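Local coordinates for C protein alpha-antigen (Streptococcus agalactiae, PDB 1YWM), which may play a role in virulence and immunity as a cell-wall-anchored surface protein, of which this chain is the N-terminal domain, at residues S24-N29 with Y94-E99; T33-N38 with L56-L61; G51-L56 with G79-L84; K68-F71 with K76-G79; T124-K129 with T159-N164. All blocks are in the same frame, centred on the assembly; numbering follows the deposited sequence.

Interaction 1: residues S24-N29 with Y94-E99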
# COMPACT_ATOMS: atom_id res chain seq x y z
N SER A 24 24.21 0.34 -14.45
CA SER A 24 22.79 0.63 -14.76
C SER A 24 22.49 2.11 -14.86
O SER A 24 23.02 2.91 -14.10
CB SER A 24 21.82 0.01 -13.72
OG SER A 24 20.47 0.39 -14.00
N ALA A 25 21.58 2.46 -15.78
CA ALA A 25 21.19 3.85 -15.94
C ALA A 25 19.96 4.19 -15.10
O ALA A 25 19.40 5.29 -15.21
CB ALA A 25 20.91 4.12 -17.42
N ALA A 26 19.53 3.25 -14.27
CA ALA A 26 18.35 3.48 -13.43
C ALA A 26 18.66 3.14 -11.97
O ALA A 26 19.48 2.27 -11.70
CB ALA A 26 17.15 2.65 -13.90
N THR A 27 18.00 3.83 -11.06
CA THR A 27 18.12 3.46 -9.66
C THR A 27 16.78 3.65 -8.93
O THR A 27 16.01 4.57 -9.21
CB THR A 27 19.29 4.22 -8.97
OG1 THR A 27 19.43 3.75 -7.62
CG2 THR A 27 18.98 5.68 -8.80
N LEU A 28 16.52 2.77 -7.98
CA LEU A 28 15.26 2.76 -7.25
C LEU A 28 15.16 4.02 -6.40
O LEU A 28 16.12 4.36 -5.71
CB LEU A 28 15.21 1.52 -6.36
CG LEU A 28 13.90 0.79 -6.15
CD1 LEU A 28 13.25 0.45 -7.48
CD2 LEU A 28 14.13 -0.47 -5.31
N ASN A 29 14.04 4.72 -6.48
CA ASN A 29 13.79 5.90 -5.65
C ASN A 29 13.29 5.53 -4.23
O ASN A 29 12.08 5.49 -3.97
CB ASN A 29 12.80 6.84 -6.35
CG ASN A 29 12.73 8.22 -5.69
OD1 ASN A 29 13.30 8.45 -4.62
ND2 ASN A 29 12.01 9.13 -6.32
N TYR A 94 12.12 -2.91 -14.53
CA TYR A 94 12.23 -1.76 -15.39
C TYR A 94 13.22 -2.17 -16.48
O TYR A 94 14.37 -2.50 -16.20
CB TYR A 94 12.75 -0.58 -14.60
CG TYR A 94 11.77 -0.12 -13.55
CD1 TYR A 94 10.75 0.79 -13.88
CD2 TYR A 94 11.80 -0.66 -12.27
CE1 TYR A 94 9.81 1.22 -12.89
CE2 TYR A 94 10.87 -0.26 -11.28
CZ TYR A 94 9.89 0.68 -11.61
OH TYR A 94 9.00 1.10 -10.63
N ASN A 95 12.75 -2.17 -17.71
CA ASN A 95 13.63 -2.41 -18.86
C ASN A 95 14.11 -1.03 -19.31
O ASN A 95 13.30 -0.15 -19.54
CB ASN A 95 12.83 -3.14 -19.96
CG ASN A 95 12.48 -4.60 -19.55
OD1 ASN A 95 13.26 -5.24 -18.86
ND2 ASN A 95 11.30 -5.08 -19.95
N ILE A 96 15.42 -0.88 -19.50
CA ILE A 96 16.03 0.42 -19.73
C ILE A 96 16.46 0.47 -21.22
O ILE A 96 17.07 -0.48 -21.72
CB ILE A 96 17.25 0.61 -18.80
CG1 ILE A 96 16.89 0.32 -17.32
CG2 ILE A 96 17.84 2.01 -18.94
CD1 ILE A 96 15.68 1.13 -16.81
N PHE A 97 16.15 1.58 -21.87
CA PHE A 97 16.38 1.76 -23.31
C PHE A 97 17.18 3.03 -23.59
O PHE A 97 16.94 4.06 -22.96
CB PHE A 97 15.03 1.87 -24.04
CG PHE A 97 14.18 0.63 -23.90
CD1 PHE A 97 13.26 0.53 -22.84
CD2 PHE A 97 14.36 -0.45 -24.74
CE1 PHE A 97 12.50 -0.64 -22.67
CE2 PHE A 97 13.59 -1.62 -24.60
CZ PHE A 97 12.65 -1.71 -23.54
N GLY A 98 18.11 2.96 -24.56
CA GLY A 98 18.77 4.16 -25.05
C GLY A 98 17.88 4.95 -25.99
O GLY A 98 16.74 4.55 -26.27
N GLU A 99 18.41 6.07 -26.48
CA GLU A 99 17.67 6.96 -27.37
C GLU A 99 17.21 6.28 -28.65
O GLU A 99 16.21 6.71 -29.24
CB GLU A 99 18.50 8.19 -27.70
CG GLU A 99 18.64 9.16 -26.55
CD GLU A 99 19.73 10.20 -26.78
OE1 GLU A 99 20.54 10.04 -27.73
OE2 GLU A 99 19.76 11.19 -26.02
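A25 and I96 mark the closest approach of the two backbones, their CA atoms 7.3 Å apart, and no hydrogen bond bridges that gap: strand 26-28 and strand 88-97 face each other through side chains, as layers of a beta sandwich do. I96 supplies both of its branches. With chi1 at -52°, CG1 lies beside the backbone N and carries CD1 down onto the methyl of A26, where I96 CD1 and A26 CB are 3.6 Å apart. The other branch, anti to that nitrogen, sets I96 CG2 against A25 CB at 4.0 Å. One forked side chain thus meets the methyls of two consecutive alanines. The turn before them is fixed by S24, whose OG accepts from A26 N at 3.0 Å with an angle of 164° at the hydrogen, an ST turn; D112 also bonds S24 OG and, through its other carboxylate oxygen, A25 N. F97, G98 and E99, further along, line the site of a bound dimercaptobutanediol molecule. Around the contact, A26 also rests on V114 of strand 113-121 and L61 of strand 59-61, while I96 leans on A67 of strand 66-73.

Interaction 2: residues T33-N38 with L56-L61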
# COMPACT_ATOMS: atom_id res chain seq x y z
N THR A 33 8.65 6.24 0.32
CA THR A 33 8.49 5.25 1.38
C THR A 33 7.14 4.55 1.40
O THR A 33 7.07 3.41 1.92
CB THR A 33 8.82 5.82 2.78
OG1 THR A 33 8.15 7.08 2.95
CG2 THR A 33 10.30 6.15 2.87
N LYS A 34 6.09 5.17 0.87
CA LYS A 34 4.83 4.41 0.74
C LYS A 34 5.00 3.12 -0.10
O LYS A 34 4.34 2.10 0.16
CB LYS A 34 3.70 5.29 0.19
CG LYS A 34 2.37 4.58 0.07
CD LYS A 34 1.85 4.07 1.43
CE LYS A 34 0.46 3.41 1.29
NZ LYS A 34 -0.65 4.37 0.88
N ASN A 35 5.88 3.15 -1.10
CA ASN A 35 6.00 2.07 -2.07
C ASN A 35 7.32 1.28 -2.06
O ASN A 35 7.36 0.17 -2.59
CB ASN A 35 5.72 2.60 -3.48
CG ASN A 35 4.33 3.18 -3.60
OD1 ASN A 35 4.16 4.41 -3.61
ND2 ASN A 35 3.31 2.30 -3.68
N ILE A 36 8.37 1.87 -1.52
CA ILE A 36 9.71 1.28 -1.49
C ILE A 36 10.16 1.14 -0.03
O ILE A 36 10.25 2.14 0.70
CB ILE A 36 10.73 2.17 -2.27
CG1 ILE A 36 10.25 2.47 -3.70
CG2 ILE A 36 12.10 1.53 -2.28
CD1 ILE A 36 10.03 1.21 -4.62
N GLN A 37 10.39 -0.10 0.39
CA GLN A 37 10.94 -0.39 1.71
C GLN A 37 11.92 -1.55 1.61
O GLN A 37 11.62 -2.57 0.98
CB GLN A 37 9.83 -0.79 2.67
CG GLN A 37 10.26 -0.84 4.12
CD GLN A 37 9.10 -1.16 5.02
OE1 GLN A 37 9.01 -2.27 5.55
NE2 GLN A 37 8.20 -0.21 5.18
N ASN A 38 13.08 -1.38 2.26
CA ASN A 38 14.16 -2.36 2.25
C ASN A 38 14.54 -2.77 0.82
O ASN A 38 14.89 -3.92 0.56
CB ASN A 38 13.78 -3.60 3.09
CG ASN A 38 13.63 -3.29 4.58
OD1 ASN A 38 14.49 -2.65 5.19
ND2 ASN A 38 12.53 -3.75 5.18
N LEU A 56 6.77 4.32 -12.91
CA LEU A 56 7.95 5.07 -13.40
C LEU A 56 8.46 6.09 -12.42
O LEU A 56 9.64 6.48 -12.46
CB LEU A 56 7.69 5.70 -14.77
CG LEU A 56 7.51 4.73 -15.95
CD1 LEU A 56 7.32 5.50 -17.28
CD2 LEU A 56 8.67 3.73 -16.06
N GLN A 57 7.60 6.52 -11.51
CA GLN A 57 8.03 7.50 -10.51
C GLN A 57 8.85 6.84 -9.39
O GLN A 57 9.43 7.54 -8.57
CB GLN A 57 6.84 8.31 -9.98
CG GLN A 57 6.25 9.26 -11.04
CD GLN A 57 4.96 9.95 -10.61
OE1 GLN A 57 4.58 9.92 -9.44
NE2 GLN A 57 4.28 10.57 -11.57
N LEU A 58 8.96 5.51 -9.41
CA LEU A 58 9.69 4.79 -8.37
C LEU A 58 11.16 4.61 -8.72
O LEU A 58 11.93 4.04 -7.95
CB LEU A 58 9.03 3.43 -8.07
CG LEU A 58 7.52 3.50 -7.75
CD1 LEU A 58 6.94 2.08 -7.54
CD2 LEU A 58 7.31 4.36 -6.49
N ILE A 59 11.55 5.08 -9.90
CA ILE A 59 12.95 4.99 -10.29
C ILE A 59 13.51 6.32 -10.75
O ILE A 59 12.76 7.21 -11.16
CB ILE A 59 13.15 3.94 -11.38
CG1 ILE A 59 12.25 4.24 -12.59
CG2 ILE A 59 12.96 2.53 -10.82
CD1 ILE A 59 12.95 3.97 -13.88
N VAL A 60 14.83 6.45 -10.67
CA VAL A 60 15.50 7.64 -11.17
C VAL A 60 16.36 7.22 -12.36
O VAL A 60 17.17 6.30 -12.27
CB VAL A 60 16.36 8.30 -10.06
CG1 VAL A 60 17.18 9.46 -10.63
CG2 VAL A 60 15.49 8.78 -8.91
N LEU A 61 16.17 7.91 -13.48
CA LEU A 61 16.85 7.58 -14.72
C LEU A 61 17.87 8.63 -15.08
O LEU A 61 17.63 9.84 -14.95
CB LEU A 61 15.86 7.53 -15.87
CG LEU A 61 15.09 6.26 -16.09
CD1 LEU A 61 13.90 6.66 -16.93
CD2 LEU A 61 15.99 5.24 -16.81
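L58 carries this buried contact, meeting N35 and I36 at two points along its side chain. Its CD2 methyl touches the aliphatic part of N35, with L58 CD2 and N35 CB 3.8 Å apart. Nearer the backbone, L58 CB lies 4.2 Å from I36 CD1, the end of the longer isoleucine branch. No hydrogen bond crosses between the segments, so the contact is one of hydrocarbon surfaces, and even the polar N35 enters it through CB. I36 reaches L58 because CG1 stands beside its own backbone N (chi1 -54°) and a second turn in the chain brings CD1 over. L58 has a similar first torsion, but its chain then runs straight on (chi2 177°) to one methyl and turns the other, CD2, to N35.

The next shell fixes these groups. The amide of N35 gives its ND2 hydrogen to Y42 O, and the backbones of the two residues are bonded as well, which satisfies the amide nitrogen and leaves CB to meet the leucine. L58 is the last residue of the 3-10 turn that begins at P55 and is tied by its backbone to N29; I32 and Y94 pack on its side chain. T30 lies against I36, and I53 against N35. The segments belong to different sheets, strand 36-37 at one margin of the six-stranded sheet and strand 59-61 in the two-stranded one, so side chains at the starts of the two strands meet between the layers, as in the interior of a beta sandwich, in this protein one of fibronectin fold.

Interaction 3: residues G51-L56 with G79-L84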
# COMPACT_ATOMS: atom_id res chain seq x y z
N GLY A 51 -5.92 5.67 -9.52
CA GLY A 51 -4.89 6.16 -10.42
C GLY A 51 -3.73 6.89 -9.76
O GLY A 51 -3.09 7.74 -10.39
N LYS A 52 -3.43 6.57 -8.51
CA LYS A 52 -2.35 7.22 -7.76
C LYS A 52 -0.95 6.64 -7.94
O LYS A 52 0.03 7.23 -7.45
CB LYS A 52 -2.64 7.14 -6.26
CG LYS A 52 -3.74 8.06 -5.75
CD LYS A 52 -4.07 7.78 -4.25
CE LYS A 52 -2.82 7.45 -3.40
NZ LYS A 52 -1.89 8.60 -3.15
N ILE A 53 -0.83 5.50 -8.61
CA ILE A 53 0.47 4.82 -8.69
C ILE A 53 0.98 4.85 -10.13
O ILE A 53 0.35 4.29 -11.03
CB ILE A 53 0.35 3.35 -8.21
CG1 ILE A 53 -0.18 3.28 -6.77
CG2 ILE A 53 1.70 2.60 -8.36
CD1 ILE A 53 0.68 4.12 -5.72
N ASP A 54 2.13 5.50 -10.30
CA ASP A 54 2.87 5.48 -11.54
C ASP A 54 4.22 4.83 -11.25
O ASP A 54 5.09 5.46 -10.64
CB ASP A 54 3.10 6.91 -12.02
CG ASP A 54 3.98 6.97 -13.26
OD1 ASP A 54 4.23 8.08 -13.74
OD2 ASP A 54 4.47 5.94 -13.79
N PRO A 55 4.39 3.56 -11.66
CA PRO A 55 5.63 2.83 -11.35
C PRO A 55 6.89 3.53 -11.84
O PRO A 55 7.95 3.37 -11.22
CB PRO A 55 5.45 1.48 -12.06
CG PRO A 55 3.93 1.31 -12.12
CD PRO A 55 3.43 2.74 -12.42
N LEU A 56 6.77 4.32 -12.91
CA LEU A 56 7.95 5.07 -13.40
C LEU A 56 8.46 6.09 -12.42
O LEU A 56 9.64 6.48 -12.46
CB LEU A 56 7.69 5.70 -14.77
CG LEU A 56 7.51 4.73 -15.95
CD1 LEU A 56 7.32 5.50 -17.28
CD2 LEU A 56 8.67 3.73 -16.06
N GLY A 79 1.80 -4.75 -18.58
CA GLY A 79 2.46 -3.50 -18.94
C GLY A 79 1.79 -2.25 -18.41
O GLY A 79 2.30 -1.14 -18.61
N ASP A 80 0.65 -2.42 -17.71
CA ASP A 80 -0.10 -1.28 -17.19
C ASP A 80 -0.48 -1.62 -15.76
O ASP A 80 -1.16 -2.62 -15.55
CB ASP A 80 -1.39 -1.12 -18.00
CG ASP A 80 -2.26 0.05 -17.54
OD1 ASP A 80 -1.86 0.84 -16.64
OD2 ASP A 80 -3.37 0.25 -18.06
N VAL A 81 -0.03 -0.82 -14.81
CA VAL A 81 -0.34 -1.05 -13.39
C VAL A 81 -1.86 -1.25 -13.14
O VAL A 81 -2.26 -2.01 -12.26
CB VAL A 81 0.25 0.05 -12.49
CG1 VAL A 81 -0.45 1.46 -12.76
CG2 VAL A 81 0.22 -0.39 -10.99
N SER A 82 -2.69 -0.57 -13.94
CA SER A 82 -4.16 -0.70 -13.82
C SER A 82 -4.69 -2.12 -14.07
O SER A 82 -5.82 -2.45 -13.69
CB SER A 82 -4.85 0.33 -14.73
OG SER A 82 -4.89 -0.13 -16.07
N GLN A 83 -3.87 -2.99 -14.69
CA GLN A 83 -4.24 -4.39 -14.89
C GLN A 83 -4.05 -5.30 -13.67
O GLN A 83 -4.53 -6.46 -13.68
CB GLN A 83 -3.47 -5.02 -16.06
CG GLN A 83 -3.58 -4.26 -17.38
CD GLN A 83 -2.69 -4.95 -18.40
OE1 GLN A 83 -1.48 -4.74 -18.40
NE2 GLN A 83 -3.27 -5.82 -19.22
N LEU A 84 -3.31 -4.83 -12.66
CA LEU A 84 -3.12 -5.63 -11.45
C LEU A 84 -4.47 -5.75 -10.73
O LEU A 84 -5.12 -4.76 -10.45
CB LEU A 84 -2.11 -4.99 -10.50
CG LEU A 84 -0.68 -4.87 -11.06
CD1 LEU A 84 0.22 -4.30 -10.02
CD2 LEU A 84 -0.17 -6.25 -11.54
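V81 points its side chain at P55 and I53 and touches them with each of its carbons in turn. V81 CB lies 3.9 Å from P55 CG, the valine lying obliquely across the proline ring. From there the side chain forks. CG1, set between the backbone N and the carbonyl carbon (chi1 67°), passes P55 CD at 4.1 Å and comes up to a carbonyl oxygen, with V81 CG1 and I53 O 3.4 Å apart in a close van der Waals contact. CG2 turns to a methyl, V81 CG2 and I53 CG2 being 4.2 Å apart. Both loops are braced from within by Asx turns: D54 OD2 accepts from L56 N at 2.9 Å, from above the carboxylate plane, and D80 OD1 accepts from S82 N at 3.2 Å. Q83 OE1 adds a bond from D80 N, tying the residue before the short 3-10 turn 81-83 to the last residue of that turn. The chain enters segment 51-56 through G51, which closes helix 45-49 with a Schellman motif. V48 of that helix packs on V81, while F71 of strand 66-73 touches both V81 and P55, and L84 continues the packing onto L45 and onto Y78 of strand 76-78.

Interaction 4: residues K68-F71 with K76-G79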
# COMPACT_ATOMS: atom_id res chain seq x y z
N LYS A 68 10.63 1.21 -19.33
CA LYS A 68 9.27 0.70 -19.48
C LYS A 68 9.14 -0.38 -18.42
O LYS A 68 10.03 -1.22 -18.29
CB LYS A 68 9.01 0.13 -20.89
CG LYS A 68 7.64 -0.59 -20.98
CD LYS A 68 6.89 -0.50 -22.31
CE LYS A 68 5.35 -0.49 -22.08
NZ LYS A 68 4.63 -1.76 -22.34
N TYR A 69 8.09 -0.31 -17.62
CA TYR A 69 7.93 -1.31 -16.55
C TYR A 69 7.15 -2.52 -17.01
O TYR A 69 6.32 -2.44 -17.92
CB TYR A 69 7.28 -0.70 -15.31
CG TYR A 69 5.87 -0.19 -15.47
CD1 TYR A 69 5.62 1.18 -15.65
CD2 TYR A 69 4.80 -1.06 -15.38
CE1 TYR A 69 4.29 1.66 -15.76
CE2 TYR A 69 3.49 -0.61 -15.51
CZ TYR A 69 3.25 0.75 -15.67
OH TYR A 69 1.94 1.15 -15.78
N VAL A 70 7.40 -3.66 -16.36
CA VAL A 70 6.66 -4.87 -16.69
C VAL A 70 6.49 -5.57 -15.38
O VAL A 70 7.46 -5.76 -14.64
CB VAL A 70 7.44 -5.88 -17.65
CG1 VAL A 70 6.44 -7.00 -18.09
CG2 VAL A 70 7.99 -5.18 -18.85
N PHE A 71 5.26 -5.96 -15.10
CA PHE A 71 4.97 -6.78 -13.93
C PHE A 71 4.87 -8.23 -14.39
O PHE A 71 4.40 -8.51 -15.50
CB PHE A 71 3.60 -6.39 -13.31
CG PHE A 71 3.57 -5.01 -12.70
CD1 PHE A 71 2.91 -3.96 -13.33
CD2 PHE A 71 4.16 -4.77 -11.46
CE1 PHE A 71 2.84 -2.68 -12.76
CE2 PHE A 71 4.12 -3.48 -10.88
CZ PHE A 71 3.45 -2.44 -11.53
N LYS A 76 1.30 -14.42 -16.09
CA LYS A 76 1.06 -13.26 -16.97
C LYS A 76 2.05 -12.11 -16.80
O LYS A 76 2.51 -11.84 -15.71
CB LYS A 76 -0.38 -12.75 -16.80
CG LYS A 76 -1.43 -13.70 -17.42
CD LYS A 76 -2.42 -12.98 -18.33
CE LYS A 76 -2.86 -13.88 -19.49
NZ LYS A 76 -4.35 -13.98 -19.64
N TYR A 77 2.36 -11.42 -17.90
CA TYR A 77 3.03 -10.13 -17.83
C TYR A 77 2.00 -9.01 -17.96
O TYR A 77 1.01 -9.17 -18.68
CB TYR A 77 4.00 -9.98 -18.99
CG TYR A 77 5.19 -10.91 -18.96
CD1 TYR A 77 6.26 -10.68 -18.08
CD2 TYR A 77 5.29 -11.97 -19.86
CE1 TYR A 77 7.38 -11.52 -18.09
CE2 TYR A 77 6.39 -12.82 -19.87
CZ TYR A 77 7.42 -12.60 -18.98
OH TYR A 77 8.52 -13.42 -18.99
N TYR A 78 2.24 -7.90 -17.28
CA TYR A 78 1.36 -6.74 -17.36
C TYR A 78 2.20 -5.52 -17.58
O TYR A 78 3.16 -5.28 -16.85
CB TYR A 78 0.57 -6.52 -16.06
CG TYR A 78 -0.35 -7.67 -15.71
CD1 TYR A 78 -0.05 -8.49 -14.64
CD2 TYR A 78 -1.51 -7.93 -16.47
CE1 TYR A 78 -0.88 -9.55 -14.31
CE2 TYR A 78 -2.34 -8.99 -16.15
CZ TYR A 78 -2.01 -9.79 -15.06
OH TYR A 78 -2.80 -10.85 -14.71
N GLY A 79 1.80 -4.75 -18.58
CA GLY A 79 2.46 -3.50 -18.94
C GLY A 79 1.79 -2.25 -18.41
O GLY A 79 2.30 -1.14 -18.61
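F71 and Y78 form an antiparallel hydrogen-bonded pair, each using both its N-H and its carbonyl on the other. F71 N donates to Y78 O over 2.8 Å, almost straight at 176° and in the carbonyl plane. The return bond, from Y78 N to F71 O at 2.9 Å, is more bent (157°), its donor tilted 25° from the plane. Both oxygens gain a softer second donor in the CA-H of the residue before the N-H donor: Y77 CA is 3.2 Å from F71 O, and V70 CA approaches Y78 O at 3.5 Å. Side chains fill in around the pairing. V70 CG1 lies 3.7 Å from Y77 CD1, oblique to the ring, and F71 CB meets Y78 CB at 4.1 Å. The G79 carbonyl oxygen approaches the Y69 ring obliquely, G79 O being 3.4 Å from Y69 CE2. The hydroxyl of Y69 takes its hydrogen bond elsewhere, accepting from V81 N, and Y77 makes a cation-pi contact with R72. G79 N has a weak bond to Q83 OE1. As one of the two outermost strands of the six-stranded sheet, 76-78 closes a beta hairpin with 66-73, whose other edge bonds to strand 88-97 through K68 with N95 and V70 with T93.

Interaction 5: residues T124-K129 with T159-N164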
# COMPACT_ATOMS: atom_id res chain seq x y z
N THR A 124 -8.62 -1.84 0.41
CA THR A 124 -9.98 -1.38 0.12
C THR A 124 -11.02 -1.80 1.18
O THR A 124 -11.80 -0.96 1.67
CB THR A 124 -10.43 -1.82 -1.29
OG1 THR A 124 -9.63 -1.15 -2.29
CG2 THR A 124 -11.86 -1.31 -1.58
N THR A 125 -11.05 -3.08 1.52
CA THR A 125 -12.06 -3.55 2.47
C THR A 125 -11.79 -3.03 3.89
O THR A 125 -12.72 -2.65 4.62
CB THR A 125 -12.12 -5.05 2.45
OG1 THR A 125 -12.58 -5.46 1.14
CG2 THR A 125 -13.23 -5.54 3.41
N LEU A 126 -10.51 -3.03 4.28
CA LEU A 126 -10.13 -2.40 5.54
C LEU A 126 -10.61 -0.96 5.59
O LEU A 126 -11.20 -0.53 6.60
CB LEU A 126 -8.61 -2.47 5.76
CG LEU A 126 -7.97 -1.73 6.95
CD1 LEU A 126 -8.53 -2.30 8.28
CD2 LEU A 126 -6.44 -1.95 6.87
N ARG A 127 -10.39 -0.21 4.52
CA ARG A 127 -10.76 1.21 4.55
C ARG A 127 -12.29 1.39 4.65
O ARG A 127 -12.77 2.27 5.36
CB ARG A 127 -10.22 1.94 3.32
CG ARG A 127 -8.70 2.22 3.41
CD ARG A 127 -8.12 2.78 2.06
NE ARG A 127 -6.68 2.97 2.13
CZ ARG A 127 -6.07 3.95 2.79
NH1 ARG A 127 -4.74 4.00 2.79
NH2 ARG A 127 -6.75 4.89 3.44
N ASP A 128 -13.04 0.53 3.96
CA ASP A 128 -14.49 0.54 4.06
C ASP A 128 -14.92 0.20 5.47
O ASP A 128 -15.79 0.85 6.03
CB ASP A 128 -15.10 -0.53 3.14
CG ASP A 128 -15.10 -0.12 1.70
OD1 ASP A 128 -14.88 1.08 1.42
OD2 ASP A 128 -15.32 -0.93 0.78
N LYS A 129 -14.32 -0.85 6.03
CA LYS A 129 -14.62 -1.25 7.41
C LYS A 129 -14.36 -0.11 8.40
O LYS A 129 -15.15 0.16 9.33
CB LYS A 129 -13.83 -2.50 7.81
CG LYS A 129 -14.30 -3.14 9.10
CD LYS A 129 -15.76 -3.64 8.97
CE LYS A 129 -16.19 -4.53 10.13
NZ LYS A 129 -15.94 -3.90 11.46
N THR A 159 -3.75 6.19 9.75
CA THR A 159 -2.45 6.86 9.54
C THR A 159 -1.37 5.87 9.04
O THR A 159 -0.62 6.16 8.11
CB THR A 159 -2.03 7.56 10.85
OG1 THR A 159 -2.96 8.61 11.11
CG2 THR A 159 -0.70 8.30 10.68
N ASP A 160 -1.37 4.69 9.65
CA ASP A 160 -0.43 3.63 9.34
C ASP A 160 -0.57 3.14 7.87
O ASP A 160 0.41 3.12 7.12
CB ASP A 160 -0.65 2.51 10.35
CG ASP A 160 0.35 1.36 10.21
OD1 ASP A 160 1.43 1.54 9.63
OD2 ASP A 160 0.11 0.24 10.66
N ILE A 161 -1.80 2.84 7.44
CA ILE A 161 -1.98 2.34 6.09
C ILE A 161 -1.85 3.47 5.05
O ILE A 161 -1.54 3.19 3.89
CB ILE A 161 -3.28 1.53 5.91
CG1 ILE A 161 -4.55 2.38 6.16
CG2 ILE A 161 -3.23 0.22 6.79
CD1 ILE A 161 -5.87 1.63 5.83
N ASP A 162 -2.05 4.72 5.47
CA ASP A 162 -1.89 5.83 4.53
C ASP A 162 -0.41 6.02 4.23
O ASP A 162 -0.03 6.41 3.14
CB ASP A 162 -2.46 7.15 5.10
CG ASP A 162 -3.96 7.23 4.97
OD1 ASP A 162 -4.57 8.13 5.60
OD2 ASP A 162 -4.62 6.45 4.26
N ASN A 163 0.41 5.77 5.22
CA ASN A 163 1.83 6.10 5.13
C ASN A 163 2.77 4.94 4.82
O ASN A 163 3.83 5.14 4.23
CB ASN A 163 2.28 6.82 6.40
CG ASN A 163 1.65 8.22 6.52
OD1 ASN A 163 1.40 8.89 5.52
ND2 ASN A 163 1.44 8.68 7.74
N ASN A 164 2.37 3.73 5.19
CA ASN A 164 3.32 2.62 5.27
C ASN A 164 2.82 1.43 4.47
O ASN A 164 1.62 1.09 4.51
CB ASN A 164 3.59 2.19 6.73
CG ASN A 164 4.07 3.32 7.61
OD1 ASN A 164 5.02 4.05 7.28
ND2 ASN A 164 3.43 3.46 8.78
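R127 and I161 approach from opposite directions, and the arginine runs on past the isoleucine to meet D162. Extended from CG to NE, R127 lays its guanidinium flat under the end of I161, whose CD1 sits 3.8 Å above the plane, over its centre. I161 gets there with CG1 lodged between backbone N and carbonyl carbon (chi1 64°), which aims its CD1 at the facing helix. That same methyl meets L126 tip to tip, L126 CD2 and I161 CD1 being 3.8 Å apart. At the far end of the arginine the geometry is one of edges: guanidinium and carboxylate planes are nearly coplanar, 8° apart, and both terminal nitrogens converge on one oxygen. R127 NH2 reaches D162 OD2 at 2.8 Å, nearly in line with its C-O bond, and R127 NH1 reaches D162 OD2 at 2.9 Å on the anti lone pair. The antiparallel helix segments 124-129 and 159-163 stand 11.8 Å apart on their axes, within the three-helix bundle; L126 also packs on I175 and V178 of helix 168-182. S123 OG accepts from R127 NE, and K158 forms a salt bridge with the other oxygen, D162 OD1. With cations at both its oxygens, D162 is probably stabilised in its charged form, and the salt bridge would offset the cost of burying the R127 charge beside hydrocarbon.

Interactions 1 to 4 lie in the sandwich, interaction 5 in the helical bundle. Strand pairing joins interactions 1 and 2, with T27 O and V60 N 2.7 Å apart, and interaction 1 shares the six-stranded sheet with interaction 4, where N95 N and K68 O are 2.9 Å apart. Y94 also reaches into interaction 3, its OH 2.6 Å from P55 O. Interactions 2 and 3 share L56; interactions 3 and 4, with centres about 9 Å apart, share G79. One link to the bundle is K34 of interaction 2, whose NZ lies 3.1 Å from D162 O in interaction 5. Interaction 1 contributes F97, G98 and E99 to the dimercaptobutanediol pocket; its centre is about 32 Å from that of interaction 5.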